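Local coordinates for ribokinase (Cryptococcus neoformans var. grubii serotype A, PDB 6CW5), which probably phosphorylates D-ribose at O-5, using ATP and a divalent cation, to give D-ribose 5-phosphate for nucleotide synthesis and the pentose phosphate pathway, at residues A53-A58 against L142-V147; G49-N54 against A279-A284; L16-V21 against L153-A158; S168-S173 against R182-K187. One frame throughout, in Å; residues are numbered along the deposited sequence.

Contact 1 (A53-A58 against L142-V147); sequences ANQAFA and LVQNEV. With GOL (glycerol), chain B.
Gln55 sets CG anti to its carbonyl carbon (chi1 -72°) and runs out extended from there, while Gln144 folds at chi2 (88°), which turns its amide toward Gln55; the two side chains approach from opposite directions. Gln144 NE2 donates to Gln55 OE1 over 2.9 Å in a bond that bends at the hydrogen (N-H...O 144°). The amide planes stand nearly perpendicular, and the donor comes in from above the carbonyl plane of Gln55 rather than along a lone pair. The same oxygen also lies against the isobutyl group of Leu142, with CG 3.3 Å from Gln55 OE1, and Leu142 CD2 packs against Gln55 CB at 3.8 Å, the two side chains crossing at about a right angle. In the ribokinase (PfkB) alpha/beta fold, strand 140-143 sits inside the nine-stranded sheet and helix 51-61 packs on one face of it; the glutamine pair forms where that strand gives way to a loop. Gln55 NE2 in turn hydrogen-bonds OD1 of Asp281, the predicted proton acceptor, so Gln144 probably helps to position the amide that holds Asp281. Nearer the pocket, a glycerol, probably from the crystallisation liquor, spans the two segments. Its O3 donates to Glu146 OE2 at 2.6 Å, and its O1 takes a weak bond from Asn54 ND2 at 2.9 Å. Both residues are predicted to bind substrate, and Asn22 and Asp24 grip the same glycerol.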
# COMPACT_ATOMS: atom_id res chain seq x y z
N ALA A 53 -7.30 0.39 17.29
CA ALA A 53 -7.10 0.29 18.73
C ALA A 53 -8.33 -0.29 19.45
O ALA A 53 -8.19 -1.09 20.38
CB ALA A 53 -6.77 1.68 19.29
N ASN A 54 -9.53 0.17 19.07
CA ASN A 54 -10.76 -0.33 19.70
C ASN A 54 -10.87 -1.84 19.54
O ASN A 54 -11.19 -2.56 20.50
CB ASN A 54 -12.02 0.30 19.07
CG ASN A 54 -12.24 1.75 19.46
OD1 ASN A 54 -11.63 2.25 20.39
ND2 ASN A 54 -13.14 2.41 18.73
N GLN A 55 -10.66 -2.31 18.32
CA GLN A 55 -10.82 -3.74 18.05
C GLN A 55 -9.70 -4.54 18.71
O GLN A 55 -9.95 -5.62 19.26
CB GLN A 55 -10.90 -3.98 16.53
CG GLN A 55 -12.23 -3.48 15.98
CD GLN A 55 -12.42 -3.64 14.46
OE1 GLN A 55 -11.72 -4.40 13.79
NE2 GLN A 55 -13.36 -2.87 13.92
N ALA A 56 -8.48 -4.01 18.73
CA ALA A 56 -7.39 -4.71 19.43
C ALA A 56 -7.67 -4.79 20.93
O ALA A 56 -7.44 -5.83 21.57
CB ALA A 56 -6.05 -4.00 19.18
N PHE A 57 -8.12 -3.68 21.50
CA PHE A 57 -8.48 -3.64 22.91
C PHE A 57 -9.54 -4.69 23.25
O PHE A 57 -9.49 -5.32 24.31
CB PHE A 57 -8.98 -2.24 23.24
CG PHE A 57 -8.95 -1.91 24.69
CD1 PHE A 57 -7.76 -1.52 25.29
CD2 PHE A 57 -10.10 -2.00 25.46
CE1 PHE A 57 -7.73 -1.20 26.64
CE2 PHE A 57 -10.07 -1.71 26.81
CZ PHE A 57 -8.89 -1.30 27.40
N ALA A 58 -10.52 -4.86 22.36
CA ALA A 58 -11.58 -5.83 22.59
C ALA A 58 -11.06 -7.26 22.46
O ALA A 58 -11.45 -8.12 23.25
CB ALA A 58 -12.74 -5.59 21.63
N LEU A 142 -6.91 -8.78 11.52
CA LEU A 142 -8.06 -7.88 11.57
C LEU A 142 -7.69 -6.57 10.91
O LEU A 142 -6.67 -5.97 11.26
CB LEU A 142 -8.45 -7.66 13.03
CG LEU A 142 -9.71 -6.95 13.45
CD1 LEU A 142 -10.93 -7.43 12.64
CD2 LEU A 142 -9.89 -7.24 14.93
N VAL A 143 -8.50 -6.12 9.94
CA VAL A 143 -8.23 -4.91 9.18
C VAL A 143 -9.53 -4.12 9.05
O VAL A 143 -10.62 -4.67 9.15
CB VAL A 143 -7.63 -5.16 7.78
CG1 VAL A 143 -6.10 -5.44 7.87
CG2 VAL A 143 -8.35 -6.31 7.06
N GLN A 144 -9.38 -2.81 8.88
CA GLN A 144 -10.54 -1.94 8.67
C GLN A 144 -10.16 -1.02 7.53
O GLN A 144 -9.45 -1.45 6.62
CB GLN A 144 -10.89 -1.14 9.93
CG GLN A 144 -10.94 -2.04 11.20
CD GLN A 144 -9.58 -2.16 11.85
OE1 GLN A 144 -8.71 -1.28 11.67
NE2 GLN A 144 -9.36 -3.25 12.61
N ASN A 145 -10.57 0.26 7.58
CA ASN A 145 -10.21 1.11 6.45
C ASN A 145 -9.79 2.50 6.90
O ASN A 145 -10.03 3.47 6.18
CB ASN A 145 -11.36 1.22 5.42
CG ASN A 145 -10.90 1.82 4.08
OD1 ASN A 145 -9.81 1.52 3.59
ND2 ASN A 145 -11.75 2.68 3.47
N GLU A 146 -9.16 2.62 8.06
CA GLU A 146 -8.71 3.93 8.53
C GLU A 146 -7.22 4.15 8.35
O GLU A 146 -6.67 5.10 8.93
CB GLU A 146 -9.08 4.13 10.01
CG GLU A 146 -10.59 4.27 10.23
CD GLU A 146 -11.00 4.60 11.67
OE1 GLU A 146 -10.23 4.33 12.63
OE2 GLU A 146 -12.14 5.10 11.82
N VAL A 147 -6.55 3.27 7.60
CA VAL A 147 -5.15 3.43 7.21
C VAL A 147 -5.10 3.36 5.69
O VAL A 147 -6.16 3.10 5.08
CB VAL A 147 -4.26 2.36 7.89
CG1 VAL A 147 -4.49 2.43 9.40
CG2 VAL A 147 -4.58 0.94 7.35
C1 GOL B . -13.97 5.06 16.92
O1 GOL B . -13.47 5.26 18.28
C2 GOL B . -13.55 6.33 16.14
O2 GOL B . -12.20 6.62 16.32
C3 GOL B . -13.91 6.12 14.66
O3 GOL B . -13.14 5.01 14.22

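Contact 2 (G49-N54 against A279-A284); sequences GGKGAN and AGDCFA
Lys51 and Asn54 both reach for one oxygen, OD2 of Asp281, and so tie together two signatures of the PfkB kinases: the glycine-rich turn that starts helix 51-61 and the GAGD sequence at the start of helix 279-292. Asp281 is the predicted proton acceptor, and all five residues from Gly50 to Asn54 are predicted to bind substrate. Asp281 sets its CG anti to its carbonyl carbon, which aims the carboxylate across the gap at helix 51-61. Lys51 has to work harder to meet it. Its chain bends at chi2 (-82°) and again at chi4, hooking the ammonium group back to the carboxylate instead of letting it run straight on. NZ closes a salt bridge to OD2 of Asp281 at 2.8 Å, on the syn lone pair. Asn54 takes the anti lone pair of the same oxygen: its ND2 lies 2.9 Å from Asp281 OD2, the bond is almost straight (175°), and the acceptor lies in the amide plane. The amide and carboxylate planes are turned 44° from each other. With donors on both the syn and the anti lone pair of OD2, rotation of the carboxylate is probably restricted. Lys51 NZ also bonds the glycerol, consistent with its place at the sugar pocket. Gly50, the N-cap, accepts from Asn54 N in the first helical turn. The side chains also touch closely: Asn54 CB lies 3.4 Å from Asp281 CB, and Lys51 CD passes alongside the second oxygen, 3.1 Å from Asp281 OD1.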
# COMPACT_ATOMS: atom_id res chain seq x y z
N GLY A 49 -9.51 6.02 21.02
CA GLY A 49 -10.37 5.40 20.02
C GLY A 49 -9.60 4.90 18.80
O GLY A 49 -8.42 4.57 18.89
N GLY A 50 -10.30 4.86 17.66
CA GLY A 50 -9.78 4.34 16.41
C GLY A 50 -10.21 2.90 16.15
O GLY A 50 -10.25 2.09 17.08
N LYS A 51 -10.56 2.59 14.90
CA LYS A 51 -10.99 1.22 14.58
C LYS A 51 -9.95 0.18 15.01
O LYS A 51 -10.28 -0.81 15.67
CB LYS A 51 -11.29 1.12 13.08
CG LYS A 51 -12.62 1.78 12.64
CD LYS A 51 -13.82 0.90 12.86
CE LYS A 51 -15.11 1.73 13.08
NZ LYS A 51 -14.96 2.53 14.38
N GLY A 52 -8.67 0.43 14.73
CA GLY A 52 -7.66 -0.57 15.08
C GLY A 52 -7.48 -0.73 16.58
O GLY A 52 -7.50 -1.84 17.11
N ALA A 53 -7.30 0.39 17.29
CA ALA A 53 -7.10 0.29 18.73
C ALA A 53 -8.33 -0.29 19.45
O ALA A 53 -8.19 -1.09 20.38
CB ALA A 53 -6.77 1.68 19.29
N ASN A 54 -9.53 0.17 19.07
CA ASN A 54 -10.76 -0.33 19.70
C ASN A 54 -10.87 -1.84 19.54
O ASN A 54 -11.19 -2.56 20.50
CB ASN A 54 -12.02 0.30 19.07
CG ASN A 54 -12.24 1.75 19.46
OD1 ASN A 54 -11.63 2.25 20.39
ND2 ASN A 54 -13.14 2.41 18.73
N ALA A 279 -19.10 0.21 19.83
CA ALA A 279 -19.87 -1.01 20.09
C ALA A 279 -19.69 -2.01 18.96
O ALA A 279 -19.53 -3.21 19.20
CB ALA A 279 -21.35 -0.69 20.29
N GLY A 280 -19.70 -1.53 17.71
CA GLY A 280 -19.36 -2.40 16.60
C GLY A 280 -17.92 -2.88 16.68
O GLY A 280 -17.63 -4.03 16.39
N ASP A 281 -17.01 -1.99 17.10
CA ASP A 281 -15.61 -2.40 17.28
C ASP A 281 -15.49 -3.43 18.39
O ASP A 281 -14.73 -4.41 18.26
CB ASP A 281 -14.74 -1.18 17.59
CG ASP A 281 -14.66 -0.22 16.42
OD1 ASP A 281 -14.88 -0.68 15.28
OD2 ASP A 281 -14.41 0.97 16.62
N CYS A 282 -16.21 -3.23 19.49
CA CYS A 282 -16.26 -4.24 20.54
C CYS A 282 -16.68 -5.59 19.96
O CYS A 282 -16.01 -6.61 20.16
CB CYS A 282 -17.21 -3.80 21.64
SG CYS A 282 -17.23 -4.93 23.03
N PHE A 283 -17.79 -5.60 19.22
CA PHE A 283 -18.26 -6.84 18.63
C PHE A 283 -17.17 -7.51 17.79
O PHE A 283 -16.90 -8.71 17.94
CB PHE A 283 -19.51 -6.58 17.79
CG PHE A 283 -20.07 -7.82 17.17
CD1 PHE A 283 -21.00 -8.58 17.86
CD2 PHE A 283 -19.67 -8.22 15.91
CE1 PHE A 283 -21.52 -9.73 17.29
CE2 PHE A 283 -20.18 -9.38 15.35
CZ PHE A 283 -21.11 -10.12 16.04
N ALA A 284 -16.50 -6.73 16.93
CA ALA A 284 -15.50 -7.31 16.03
C ALA A 284 -14.36 -7.97 16.80
O ALA A 284 -13.93 -9.08 16.47
CB ALA A 284 -14.95 -6.22 15.11

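Contact 3 (L16-V21 against L153-A158); sequences LVRGSV and LAYLTA
Arg18 lays its aliphatic chain across the ring of Tyr155, fastening strand 15-18 of the nine-stranded sheet to helix 149-161. This is helix-on-sheet packing of a Rossmann-like alpha/beta core, on the sheet face opposite the one where Val17 meets helix 51-61. The CH-pi contact is almost ideal: Arg18 CG sits 3.7 Å from the ring centroid of Tyr155, only 5° off its normal. A bend at chi2 (64°) then carries the arginine along the ring toward its hydroxyl end, where Arg18 CD comes within 3.5 Å of Tyr155 CZ and Arg18 NE within 3.7 Å of Tyr155 CE1. The guanidinium is not stacked on the ring. Its plane is turned 62° from the ring plane, and Tyr155 CE1 meets it at the edge. Leu16 takes the other approach, its CD2 touching Tyr155 CE2 at 4.0 Å, at the ring edge and near its plane. The polar ends are held by other residues: Arg18 NH2 bonds Ser151 OG, whereas Arg18 NH1 and Tyr155 OH both go to Asp69, through its backbone O and its OD2. Just before Tyr155 in the helix, Ala154 packs on Ser150 of the second subunit, so the helix touches the other chain of the assembly here. Within the helix, Thr157 OG1 donates to Leu153 O at 2.8 Å, approaching from the face of that carbonyl opposite the one used by Thr157 N.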
# COMPACT_ATOMS: atom_id res chain seq x y z
N LEU A 16 -3.11 -10.28 14.59
CA LEU A 16 -2.50 -9.00 14.25
C LEU A 16 -3.62 -8.07 13.79
O LEU A 16 -4.42 -8.44 12.92
CB LEU A 16 -1.47 -9.15 13.13
CG LEU A 16 -0.84 -7.86 12.62
CD1 LEU A 16 0.02 -7.16 13.68
CD2 LEU A 16 -0.01 -8.23 11.40
N VAL A 17 -3.70 -6.91 14.43
CA VAL A 17 -4.58 -5.83 13.98
C VAL A 17 -3.72 -4.84 13.22
O VAL A 17 -2.83 -4.20 13.80
CB VAL A 17 -5.30 -5.14 15.15
CG1 VAL A 17 -6.27 -4.05 14.62
CG2 VAL A 17 -6.04 -6.17 16.02
N ARG A 18 -3.97 -4.69 11.92
CA ARG A 18 -3.29 -3.67 11.14
C ARG A 18 -4.31 -2.56 10.97
O ARG A 18 -5.30 -2.72 10.24
CB ARG A 18 -2.81 -4.21 9.80
CG ARG A 18 -2.28 -3.15 8.83
CD ARG A 18 -1.03 -2.42 9.32
NE ARG A 18 -0.68 -1.36 8.37
CZ ARG A 18 -0.82 -0.06 8.64
NH1 ARG A 18 -1.18 0.35 9.85
NH2 ARG A 18 -0.54 0.83 7.69
N GLY A 19 -4.14 -1.46 11.69
CA GLY A 19 -5.21 -0.48 11.68
C GLY A 19 -4.86 0.78 12.44
O GLY A 19 -3.71 1.05 12.76
N SER A 20 -5.90 1.54 12.74
CA SER A 20 -5.76 2.93 13.16
C SER A 20 -5.79 3.08 14.67
O SER A 20 -6.37 2.26 15.38
CB SER A 20 -6.91 3.73 12.55
OG SER A 20 -8.15 3.14 12.96
N VAL A 21 -5.23 4.20 15.13
CA VAL A 21 -5.38 4.71 16.49
C VAL A 21 -5.85 6.15 16.37
O VAL A 21 -5.23 6.94 15.65
CB VAL A 21 -4.06 4.65 17.26
CG1 VAL A 21 -4.22 5.20 18.69
CG2 VAL A 21 -3.54 3.21 17.27
N LEU A 153 -4.63 -3.71 1.83
CA LEU A 153 -4.59 -4.72 0.77
C LEU A 153 -3.36 -5.62 0.89
O LEU A 153 -3.43 -6.84 0.67
CB LEU A 153 -4.59 -4.04 -0.60
CG LEU A 153 -5.89 -3.27 -0.90
CD1 LEU A 153 -5.65 -2.43 -2.14
CD2 LEU A 153 -7.01 -4.28 -1.17
N ALA A 154 -2.20 -5.01 1.17
CA ALA A 154 -0.96 -5.78 1.26
C ALA A 154 -1.03 -6.80 2.38
O ALA A 154 -0.63 -7.96 2.21
CB ALA A 154 0.22 -4.82 1.45
N TYR A 155 -1.53 -6.39 3.56
CA TYR A 155 -1.59 -7.33 4.68
C TYR A 155 -2.61 -8.44 4.43
O TYR A 155 -2.35 -9.61 4.72
CB TYR A 155 -1.95 -6.60 5.97
CG TYR A 155 -0.78 -5.87 6.60
CD1 TYR A 155 -0.17 -4.80 5.95
CD2 TYR A 155 -0.30 -6.25 7.85
CE1 TYR A 155 0.91 -4.13 6.56
CE2 TYR A 155 0.75 -5.59 8.46
CZ TYR A 155 1.35 -4.52 7.80
OH TYR A 155 2.42 -3.87 8.41
N LEU A 156 -3.77 -8.08 3.89
CA LEU A 156 -4.77 -9.11 3.57
C LEU A 156 -4.24 -10.09 2.54
O LEU A 156 -4.45 -11.32 2.66
CB LEU A 156 -6.06 -8.45 3.05
CG LEU A 156 -7.13 -9.42 2.51
CD1 LEU A 156 -7.62 -10.29 3.65
CD2 LEU A 156 -8.28 -8.62 1.92
N THR A 157 -3.55 -9.59 1.52
CA THR A 157 -3.00 -10.49 0.50
C THR A 157 -1.96 -11.42 1.10
O THR A 157 -1.94 -12.63 0.82
CB THR A 157 -2.41 -9.65 -0.63
OG1 THR A 157 -3.47 -8.86 -1.21
CG2 THR A 157 -1.81 -10.56 -1.71
N ALA A 158 -1.09 -10.88 1.96
CA ALA A 158 -0.10 -11.71 2.62
C ALA A 158 -0.76 -12.76 3.50
O ALA A 158 -0.27 -13.90 3.62
CB ALA A 158 0.85 -10.84 3.46

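Contact 4 (S168-S173 against R182-K187); sequences SVFNPS and REFPWK
Phe170 stacks on Phe184 in an offset, parallel-displaced pair, with ring centroids 4.6 Å apart and planes tilted 14°. The slip is plain from the closest atoms: Phe184 CZ lies 3.5 Å from Phe170 CE2, over the rim of the Phe170 ring and not its centre. Pro172 N sits over the opposite face of Phe170, so the ring is sandwiched. At its edge comes the six-membered end of the indole, with Trp186 CZ3 3.9 Å from Phe170 CD2. Both phenylalanines place CG anti to the backbone N (chi1 174° and -164°), and the two side chains approach from opposite directions. Next, Phe184 CD2 sits 3.4 Å above the centre of one face of the Trp186 ring system, while Pro185 CD lies against a face of the Phe184 ring. An inverse gamma turn centred on Pro185 folds the backbone so that Trp186 N bonds Phe184 O at 2.8 Å, bringing both rings to the same partner. Farther out, Trp186 NE1 is anchored to Leu181 O, and Leu153 and Leu156 of helix 149-161 press on Phe184. The cluster packs the connection after helix 178-183 against strand 167-170, within the beta-alpha-beta unit 167-170, 178-183, 191-195 of the Rossmann-like ribokinase fold.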
# COMPACT_ATOMS: atom_id res chain seq x y z
N SER A 168 -8.67 -14.09 8.10
CA SER A 168 -8.68 -12.63 8.01
C SER A 168 -10.10 -12.12 8.16
O SER A 168 -11.05 -12.73 7.66
CB SER A 168 -8.09 -12.17 6.69
OG SER A 168 -8.74 -12.87 5.65
N VAL A 169 -10.24 -10.97 8.83
CA VAL A 169 -11.53 -10.39 9.19
C VAL A 169 -11.46 -8.91 8.83
O VAL A 169 -10.53 -8.22 9.22
CB VAL A 169 -11.81 -10.57 10.70
CG1 VAL A 169 -13.15 -9.97 11.07
CG2 VAL A 169 -11.78 -12.05 11.08
N PHE A 170 -12.43 -8.44 8.04
CA PHE A 170 -12.38 -7.08 7.50
C PHE A 170 -13.67 -6.35 7.84
O PHE A 170 -14.76 -6.90 7.68
CB PHE A 170 -12.19 -7.16 6.00
CG PHE A 170 -12.26 -5.84 5.26
CD1 PHE A 170 -11.46 -4.77 5.62
CD2 PHE A 170 -13.06 -5.73 4.12
CE1 PHE A 170 -11.48 -3.59 4.89
CE2 PHE A 170 -13.10 -4.55 3.41
CZ PHE A 170 -12.29 -3.48 3.78
N ASN A 171 -13.54 -5.10 8.28
CA ASN A 171 -14.67 -4.22 8.57
C ASN A 171 -14.49 -2.98 7.70
O ASN A 171 -13.57 -2.18 7.95
CB ASN A 171 -14.67 -3.92 10.07
CG ASN A 171 -15.74 -2.92 10.52
OD1 ASN A 171 -15.47 -2.08 11.39
ND2 ASN A 171 -16.96 -3.03 9.98
N PRO A 172 -15.28 -2.79 6.64
CA PRO A 172 -14.97 -1.67 5.71
C PRO A 172 -15.43 -0.32 6.21
O PRO A 172 -16.44 0.26 5.77
CB PRO A 172 -15.72 -2.08 4.44
CG PRO A 172 -16.94 -2.92 4.98
CD PRO A 172 -16.40 -3.64 6.19
N SER A 173 -14.68 0.21 7.18
CA SER A 173 -15.04 1.47 7.84
C SER A 173 -13.82 2.37 7.91
O SER A 173 -12.81 1.98 8.51
CB SER A 173 -15.58 1.21 9.25
OG SER A 173 -15.83 2.46 9.90
N ARG A 182 -15.23 -3.06 -5.83
CA ARG A 182 -15.27 -4.00 -6.94
C ARG A 182 -13.92 -4.63 -7.25
O ARG A 182 -13.88 -5.72 -7.83
CB ARG A 182 -15.80 -3.32 -8.21
CG ARG A 182 -17.25 -2.95 -8.12
CD ARG A 182 -17.76 -2.37 -9.46
NE ARG A 182 -17.26 -1.03 -9.75
CZ ARG A 182 -17.94 0.08 -9.46
NH1 ARG A 182 -19.12 0.02 -8.85
NH2 ARG A 182 -17.42 1.26 -9.78
N GLU A 183 -12.83 -3.98 -6.85
CA GLU A 183 -11.49 -4.49 -7.16
C GLU A 183 -10.83 -5.15 -5.96
O GLU A 183 -9.71 -5.64 -6.08
CB GLU A 183 -10.61 -3.34 -7.66
CG GLU A 183 -11.06 -2.87 -9.06
CD GLU A 183 -10.70 -1.43 -9.36
OE1 GLU A 183 -9.67 -0.96 -8.83
OE2 GLU A 183 -11.47 -0.77 -10.10
N PHE A 184 -11.51 -5.14 -4.81
CA PHE A 184 -10.95 -5.67 -3.58
C PHE A 184 -10.74 -7.18 -3.68
O PHE A 184 -11.55 -7.89 -4.30
CB PHE A 184 -11.90 -5.30 -2.44
CG PHE A 184 -11.32 -5.43 -1.07
CD1 PHE A 184 -10.65 -4.37 -0.47
CD2 PHE A 184 -11.52 -6.60 -0.35
CE1 PHE A 184 -10.14 -4.47 0.81
CE2 PHE A 184 -11.02 -6.72 0.96
CZ PHE A 184 -10.32 -5.66 1.53
N PRO A 185 -9.63 -7.71 -3.13
CA PRO A 185 -9.32 -9.15 -3.27
C PRO A 185 -10.12 -9.99 -2.27
O PRO A 185 -9.59 -10.55 -1.32
CB PRO A 185 -7.81 -9.19 -3.00
CG PRO A 185 -7.63 -8.09 -1.98
CD PRO A 185 -8.55 -6.97 -2.44
N TRP A 186 -11.44 -10.04 -2.48
CA TRP A 186 -12.32 -10.78 -1.58
C TRP A 186 -11.91 -12.23 -1.43
O TRP A 186 -12.20 -12.84 -0.39
CB TRP A 186 -13.76 -10.72 -2.12
CG TRP A 186 -14.23 -9.29 -2.18
CD1 TRP A 186 -14.44 -8.56 -3.31
CD2 TRP A 186 -14.52 -8.43 -1.07
NE1 TRP A 186 -14.85 -7.29 -2.97
CE2 TRP A 186 -14.91 -7.18 -1.60
CE3 TRP A 186 -14.49 -8.59 0.33
CZ2 TRP A 186 -15.28 -6.09 -0.79
CZ3 TRP A 186 -14.86 -7.51 1.13
CH2 TRP A 186 -15.24 -6.27 0.57
N LYS A 187 -11.27 -12.82 -2.44
CA LYS A 187 -10.93 -14.23 -2.32
C LYS A 187 -10.00 -14.51 -1.15
O LYS A 187 -9.95 -15.65 -0.69
CB LYS A 187 -10.31 -14.76 -3.61
CG LYS A 187 -9.01 -14.09 -3.99
CD LYS A 187 -8.46 -14.62 -5.29
CE LYS A 187 -7.23 -13.83 -5.72
NZ LYS A 187 -6.69 -14.36 -7.00

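Contacts 1 and 2 share Ala53 and Asn54 on helix 51-61, their centres about 6 Å apart near the centre of the subunit; together they line the predicted sugar and catalytic site. Contacts 1, 3 and 4 reach the nine-stranded sheet, through the adjacent strands 15-18, 140-143 and 167-170. Contact 3 lies about 9 Å from contact 1 and about 11 Å from contact 4, centre to centre. Along the chain, contact 1 nests inside the loop closed by contact 3, contact 4 inside that of contact 2, and contacts 2 and 3 cross. Distant regions thus converge on the pocket, while contacts 3 and 4 pack helix 149-161 and the segment after helix 178-183 onto neighbouring parts of the sheet.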